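Local coordinates for 4-hydroxy-tetrahydrodipicolinate synthase (Aquifex aeolicus, PDB 2EHH), which probably catalyses the condensation of pyruvate with aspartate beta-semialdehyde to 4-hydroxy-tetrahydrodipicolinate, a step of lysine biosynthesis, and works as a homotetramer, at residues A80-A91 with H117-I127. Numbering follows the deposited sequence.
Sequences ATHEAVHLTAHA and HFKTVAQEVDI
V121 and V85 meet where helices 81-91 and 117-124, crossing at -30° with axes 9.2 Å apart, bring their backbones closest, a worked example of two consecutive outer helices of a (βα)8 barrel packing side by side, here largely through valines, threonines and alanines. T88 can be followed atom by atom. Its CB touches V121 CG1 and V125 CG2, both on the side facing the second segment. From there OG1 turns back to its own helix and bonds A84 O at 2.6 Å; the backbone N of T88 reaches that oxygen from the opposite face of the carbonyl plane, so two donors grip it. OG1 also bonds T76 OG1, which satisfies this buried hydroxyl, while T88 OG1 lies against V121 CG1, 3.6 Å away. The methyl takes the other branch: with CG2 anti to the backbone N, it runs out to I127 CG2 at 3.8 Å and touches V125 CB. A valine here lacks the hydroxyl and would probably leave A84 O with one donor fewer and T76 OG1 without this partner. V121 spreads its two methyls, CG1 towards T88 and CG2 against V85 CG2 and A84 CB. One turn on, V125 leaves the helix and lays CG2 over the backbone of A89, 3.7 Å from its N. At the other end the one hydrogen bond between the segments joins T81 OG1 to H117 ND1 (2.9 Å), the hydroxyl lying at the ring edge near its plane; the side chains of T81 and T120 cross at about a right angle, CG2 against CG2. Beneath the pair run the parallel barrel strands: T88 rests on A99 and H117 on V101 of strand 98-102, V121 on I129 of strand 129-133, whereas L268 and P269 of a second subunit pack on T81, T120 and H117.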
ATOM      1  N   ALA A  80     -21.162  13.178  -7.660  1.00 16.65           N
ATOM      2  CA  ALA A  80     -22.551  13.495  -7.312  1.00 16.80           C
ATOM      3  C   ALA A  80     -23.432  12.939  -8.433  1.00 15.83           C
ATOM      4  O   ALA A  80     -23.349  13.388  -9.573  1.00 16.07           O
ATOM      5  CB  ALA A  80     -22.738  15.006  -7.194  1.00 16.48           C
ATOM      6  N   THR A  81     -24.269  11.963  -8.102  1.00 15.99           N
ATOM      7  CA  THR A  81     -25.137  11.321  -9.087  1.00 17.15           C
ATOM      8  C   THR A  81     -26.060  12.271  -9.861  1.00 18.26           C
ATOM      9  O   THR A  81     -26.075  12.255 -11.090  1.00 17.56           O
ATOM     10  CB  THR A  81     -25.978  10.217  -8.415  1.00 16.54           C
ATOM     11  OG1 THR A  81     -25.102   9.336  -7.698  1.00 14.71           O
ATOM     12  CG2 THR A  81     -26.749   9.404  -9.461  1.00 15.17           C
ATOM     13  N   HIS A  82     -26.821  13.098  -9.152  1.00 20.29           N
ATOM     14  CA  HIS A  82     -27.741  14.034  -9.809  1.00 22.76           C
ATOM     15  C   HIS A  82     -27.019  14.841 -10.881  1.00 21.71           C
ATOM     16  O   HIS A  82     -27.485  14.965 -12.014  1.00 22.06           O
ATOM     17  CB  HIS A  82     -28.350  14.995  -8.784  1.00 25.24           C
ATOM     18  CG  HIS A  82     -29.484  15.816  -9.324  1.00 29.40           C
ATOM     19  ND1 HIS A  82     -30.739  15.292  -9.547  1.00 31.57           N
ATOM     20  CD2 HIS A  82     -29.546  17.117  -9.692  1.00 30.89           C
ATOM     21  CE1 HIS A  82     -31.529  16.238 -10.029  1.00 31.28           C
ATOM     22  NE2 HIS A  82     -30.829  17.354 -10.126  1.00 32.50           N
ATOM     23  N   GLU A  83     -25.874  15.394 -10.503  1.00 21.92           N
ATOM     24  CA  GLU A  83     -25.060  16.193 -11.405  1.00 22.68           C
ATOM     25  C   GLU A  83     -24.572  15.380 -12.608  1.00 21.42           C
ATOM     26  O   GLU A  83     -24.612  15.853 -13.746  1.00 20.24           O
ATOM     27  CB  GLU A  83     -23.873  16.761 -10.624  1.00 27.35           C
ATOM     28  CG  GLU A  83     -22.736  17.303 -11.467  1.00 33.56           C
ATOM     29  CD  GLU A  83     -21.598  17.840 -10.613  1.00 36.92           C
ATOM     30  OE1 GLU A  83     -21.676  19.005 -10.164  1.00 37.71           O
ATOM     31  OE2 GLU A  83     -20.628  17.087 -10.378  1.00 40.13           O
ATOM     32  N   ALA A  84     -24.113  14.157 -12.357  1.00 18.88           N
ATOM     33  CA  ALA A  84     -23.630  13.302 -13.437  1.00 18.85           C
ATOM     34  C   ALA A  84     -24.762  12.987 -14.419  1.00 18.57           C
ATOM     35  O   ALA A  84     -24.529  12.868 -15.623  1.00 20.33           O
ATOM     36  CB  ALA A  84     -23.048  12.002 -12.866  1.00 16.60           C
ATOM     37  N   VAL A  85     -25.981  12.835 -13.908  1.00 17.14           N
ATOM     38  CA  VAL A  85     -27.114  12.549 -14.779  1.00 18.59           C
ATOM     39  C   VAL A  85     -27.352  13.733 -15.713  1.00 20.45           C
ATOM     40  O   VAL A  85     -27.475  13.564 -16.928  1.00 19.01           O
ATOM     41  CB  VAL A  85     -28.408  12.291 -13.976  1.00 18.47           C
ATOM     42  CG1 VAL A  85     -29.606  12.234 -14.919  1.00 19.39           C
ATOM     43  CG2 VAL A  85     -28.294  10.977 -13.216  1.00 20.19           C
ATOM     44  N   HIS A  86     -27.410  14.934 -15.145  1.00 21.68           N
ATOM     45  CA  HIS A  86     -27.640  16.128 -15.948  1.00 23.69           C
ATOM     46  C   HIS A  86     -26.593  16.342 -17.031  1.00 21.82           C
ATOM     47  O   HIS A  86     -26.933  16.607 -18.181  1.00 22.25           O
ATOM     48  CB  HIS A  86     -27.724  17.371 -15.057  1.00 27.13           C
ATOM     49  CG  HIS A  86     -29.055  17.545 -14.393  1.00 32.64           C
ATOM     50  ND1 HIS A  86     -29.478  18.754 -13.877  1.00 35.37           N
ATOM     51  CD2 HIS A  86     -30.061  16.668 -14.162  1.00 34.58           C
ATOM     52  CE1 HIS A  86     -30.686  18.613 -13.361  1.00 35.02           C
ATOM     53  NE2 HIS A  86     -31.063  17.355 -13.521  1.00 36.01           N
ATOM     54  N   LEU A  87     -25.320  16.219 -16.674  1.00 20.60           N
ATOM     55  CA  LEU A  87     -24.254  16.416 -17.648  1.00 20.64           C
ATOM     56  C   LEU A  87     -24.268  15.326 -18.716  1.00 18.73           C
ATOM     57  O   LEU A  87     -23.986  15.585 -19.883  1.00 18.20           O
ATOM     58  CB  LEU A  87     -22.892  16.448 -16.945  1.00 22.72           C
ATOM     59  CG  LEU A  87     -21.707  16.897 -17.802  1.00 24.79           C
ATOM     60  CD1 LEU A  87     -22.034  18.215 -18.496  1.00 25.55           C
ATOM     61  CD2 LEU A  87     -20.472  17.049 -16.925  1.00 26.45           C
ATOM     62  N   THR A  88     -24.599  14.102 -18.318  1.00 18.49           N
ATOM     63  CA  THR A  88     -24.646  13.008 -19.273  1.00 17.87           C
ATOM     64  C   THR A  88     -25.835  13.235 -20.214  1.00 18.80           C
ATOM     65  O   THR A  88     -25.765  12.933 -21.406  1.00 16.30           O
ATOM     66  CB  THR A  88     -24.777  11.653 -18.554  1.00 17.91           C
ATOM     67  OG1 THR A  88     -23.656  11.473 -17.677  1.00 16.03           O
ATOM     68  CG2 THR A  88     -24.794  10.515 -19.558  1.00 16.48           C
ATOM     69  N   ALA A  89     -26.918  13.786 -19.673  1.00 18.15           N
ATOM     70  CA  ALA A  89     -28.104  14.078 -20.478  1.00 20.38           C
ATOM     71  C   ALA A  89     -27.719  15.103 -21.541  1.00 20.70           C
ATOM     72  O   ALA A  89     -28.106  14.983 -22.707  1.00 22.49           O
ATOM     73  CB  ALA A  89     -29.219  14.632 -19.594  1.00 20.06           C
ATOM     74  N   HIS A  90     -26.951  16.109 -21.129  1.00 20.98           N
ATOM     75  CA  HIS A  90     -26.494  17.156 -22.037  1.00 20.77           C
ATOM     76  C   HIS A  90     -25.676  16.567 -23.185  1.00 20.98           C
ATOM     77  O   HIS A  90     -25.904  16.892 -24.353  1.00 19.24           O
ATOM     78  CB  HIS A  90     -25.635  18.177 -21.284  1.00 22.24           C
ATOM     79  CG  HIS A  90     -24.968  19.176 -22.179  1.00 23.83           C
ATOM     80  ND1 HIS A  90     -25.651  20.211 -22.783  1.00 24.27           N
ATOM     81  CD2 HIS A  90     -23.685  19.273 -22.603  1.00 23.64           C
ATOM     82  CE1 HIS A  90     -24.817  20.902 -23.541  1.00 25.12           C
ATOM     83  NE2 HIS A  90     -23.618  20.353 -23.450  1.00 24.27           N
ATOM     84  N   ALA A  91     -24.718  15.709 -22.847  1.00 18.79           N
ATOM     85  CA  ALA A  91     -23.866  15.075 -23.848  1.00 19.90           C
ATOM     86  C   ALA A  91     -24.725  14.354 -24.881  1.00 19.35           C
ATOM     87  O   ALA A  91     -24.461  14.411 -26.083  1.00 20.34           O
ATOM     88  CB  ALA A  91     -22.910  14.089 -23.173  1.00 19.92           C
ATOM     89  N   HIS A 117     -25.240   4.503  -8.594  1.00 16.45           N
ATOM     90  CA  HIS A 117     -24.731   5.675  -9.302  1.00 15.65           C
ATOM     91  C   HIS A 117     -24.774   5.449 -10.814  1.00 15.72           C
ATOM     92  O   HIS A 117     -25.444   6.176 -11.554  1.00 16.04           O
ATOM     93  CB  HIS A 117     -23.286   5.957  -8.870  1.00 15.39           C
ATOM     94  CG  HIS A 117     -22.640   7.099  -9.593  1.00 16.86           C
ATOM     95  ND1 HIS A 117     -22.957   8.419  -9.344  1.00 14.83           N
ATOM     96  CD2 HIS A 117     -21.675   7.120 -10.543  1.00 15.99           C
ATOM     97  CE1 HIS A 117     -22.212   9.200 -10.106  1.00 15.38           C
ATOM     98  NE2 HIS A 117     -21.425   8.435 -10.846  1.00 15.25           N
ATOM     99  N   PHE A 118     -24.060   4.428 -11.266  1.00 13.51           N
ATOM    100  CA  PHE A 118     -23.995   4.115 -12.683  1.00 15.82           C
ATOM    101  C   PHE A 118     -25.332   3.666 -13.249  1.00 16.54           C
ATOM    102  O   PHE A 118     -25.665   3.984 -14.391  1.00 16.27           O
ATOM    103  CB  PHE A 118     -22.922   3.054 -12.930  1.00 13.24           C
ATOM    104  CG  PHE A 118     -21.519   3.586 -12.819  1.00 13.88           C
ATOM    105  CD1 PHE A 118     -20.954   4.317 -13.860  1.00 13.84           C
ATOM    106  CD2 PHE A 118     -20.777   3.390 -11.659  1.00 13.00           C
ATOM    107  CE1 PHE A 118     -19.667   4.852 -13.749  1.00 14.24           C
ATOM    108  CE2 PHE A 118     -19.489   3.918 -11.536  1.00 13.66           C
ATOM    109  CZ  PHE A 118     -18.934   4.650 -12.584  1.00 14.05           C
ATOM    110  N   LYS A 119     -26.099   2.933 -12.452  1.00 17.75           N
ATOM    111  CA  LYS A 119     -27.405   2.460 -12.892  1.00 19.46           C
ATOM    112  C   LYS A 119     -28.312   3.666 -13.139  1.00 19.70           C
ATOM    113  O   LYS A 119     -28.970   3.763 -14.176  1.00 20.49           O
ATOM    114  CB  LYS A 119     -28.021   1.554 -11.827  1.00 20.22           C
ATOM    115  CG  LYS A 119     -29.299   0.848 -12.256  1.00 26.21           C
ATOM    116  CD  LYS A 119     -29.925   0.111 -11.079  1.00 30.35           C
ATOM    117  CE  LYS A 119     -30.988  -0.882 -11.530  1.00 35.18           C
ATOM    118  NZ  LYS A 119     -32.085  -0.238 -12.304  1.00 37.40           N
ATOM    119  N   THR A 120     -28.331   4.588 -12.183  1.00 19.05           N
ATOM    120  CA  THR A 120     -29.156   5.787 -12.294  1.00 18.85           C
ATOM    121  C   THR A 120     -28.842   6.576 -13.559  1.00 18.21           C
ATOM    122  O   THR A 120     -29.746   6.941 -14.315  1.00 18.90           O
ATOM    123  CB  THR A 120     -28.982   6.689 -11.051  1.00 17.66           C
ATOM    124  OG1 THR A 120     -29.441   5.978  -9.896  1.00 16.61           O
ATOM    125  CG2 THR A 120     -29.789   7.985 -11.194  1.00 18.62           C
ATOM    126  N   VAL A 121     -27.561   6.832 -13.796  1.00 18.17           N
ATOM    127  CA  VAL A 121     -27.146   7.570 -14.984  1.00 18.02           C
ATOM    128  C   VAL A 121     -27.503   6.815 -16.268  1.00 19.14           C
ATOM    129  O   VAL A 121     -28.083   7.389 -17.189  1.00 20.18           O
ATOM    130  CB  VAL A 121     -25.622   7.837 -14.973  1.00 18.32           C
ATOM    131  CG1 VAL A 121     -25.191   8.469 -16.292  1.00 16.88           C
ATOM    132  CG2 VAL A 121     -25.263   8.755 -13.813  1.00 18.73           C
ATOM    133  N   ALA A 122     -27.165   5.529 -16.321  1.00 19.41           N
ATOM    134  CA  ALA A 122     -27.436   4.706 -17.504  1.00 20.66           C
ATOM    135  C   ALA A 122     -28.919   4.591 -17.861  1.00 21.79           C
ATOM    136  O   ALA A 122     -29.288   4.671 -19.036  1.00 21.10           O
ATOM    137  CB  ALA A 122     -26.840   3.302 -17.314  1.00 21.01           C
ATOM    138  N   GLN A 123     -29.769   4.388 -16.858  1.00 22.23           N
ATOM    139  CA  GLN A 123     -31.199   4.257 -17.111  1.00 24.81           C
ATOM    140  C   GLN A 123     -31.845   5.595 -17.450  1.00 25.20           C
ATOM    141  O   GLN A 123     -32.907   5.639 -18.069  1.00 25.27           O
ATOM    142  CB  GLN A 123     -31.907   3.636 -15.903  1.00 26.91           C
ATOM    143  CG  GLN A 123     -31.431   2.227 -15.571  1.00 29.87           C
ATOM    144  CD  GLN A 123     -32.355   1.511 -14.610  1.00 31.50           C
ATOM    145  OE1 GLN A 123     -32.752   2.066 -13.584  1.00 33.43           O
ATOM    146  NE2 GLN A 123     -32.697   0.269 -14.930  1.00 33.20           N
ATOM    147  N   GLU A 124     -31.201   6.685 -17.050  1.00 25.66           N
ATOM    148  CA  GLU A 124     -31.732   8.015 -17.324  1.00 26.63           C
ATOM    149  C   GLU A 124     -31.387   8.518 -18.718  1.00 25.82           C
ATOM    150  O   GLU A 124     -32.215   9.148 -19.377  1.00 25.74           O
ATOM    151  CB  GLU A 124     -31.215   9.020 -16.295  1.00 29.28           C
ATOM    152  CG  GLU A 124     -32.107   9.168 -15.090  1.00 33.39           C
ATOM    153  CD  GLU A 124     -33.517   9.564 -15.482  1.00 37.33           C
ATOM    154  OE1 GLU A 124     -33.681  10.630 -16.115  1.00 39.27           O
ATOM    155  OE2 GLU A 124     -34.456   8.804 -15.163  1.00 38.83           O
ATOM    156  N   VAL A 125     -30.170   8.228 -19.166  1.00 23.84           N
ATOM    157  CA  VAL A 125     -29.706   8.688 -20.469  1.00 23.47           C
ATOM    158  C   VAL A 125     -29.355   7.557 -21.428  1.00 24.47           C
ATOM    159  O   VAL A 125     -28.472   6.738 -21.150  1.00 23.60           O
ATOM    160  CB  VAL A 125     -28.468   9.592 -20.309  1.00 23.10           C
ATOM    161  CG1 VAL A 125     -28.186  10.327 -21.606  1.00 23.14           C
ATOM    162  CG2 VAL A 125     -28.689  10.564 -19.162  1.00 23.40           C
ATOM    163  N   ASP A 126     -30.042   7.533 -22.565  1.00 22.82           N
ATOM    164  CA  ASP A 126     -29.821   6.514 -23.579  1.00 23.66           C
ATOM    165  C   ASP A 126     -28.597   6.823 -24.441  1.00 22.83           C
ATOM    166  O   ASP A 126     -28.713   7.130 -25.629  1.00 23.09           O
ATOM    167  CB  ASP A 126     -31.076   6.380 -24.451  1.00 27.08           C
ATOM    168  CG  ASP A 126     -30.913   5.362 -25.560  1.00 30.25           C
ATOM    169  OD1 ASP A 126     -30.257   4.327 -25.326  1.00 29.56           O
ATOM    170  OD2 ASP A 126     -31.452   5.594 -26.665  1.00 33.91           O
ATOM    171  N   ILE A 127     -27.417   6.750 -23.830  1.00 20.71           N
ATOM    172  CA  ILE A 127     -26.166   7.006 -24.538  1.00 18.65           C
ATOM    173  C   ILE A 127     -25.134   5.978 -24.085  1.00 18.73           C
ATOM    174  O   ILE A 127     -25.128   5.573 -22.924  1.00 18.84           O
ATOM    175  CB  ILE A 127     -25.626   8.428 -24.234  1.00 18.89           C
ATOM    176  CG1 ILE A 127     -24.403   8.726 -25.108  1.00 18.23           C
ATOM    177  CG2 ILE A 127     -25.243   8.545 -22.759  1.00 19.33           C
ATOM    178  CD1 ILE A 127     -23.801  10.103 -24.870  1.00 19.47           C
TER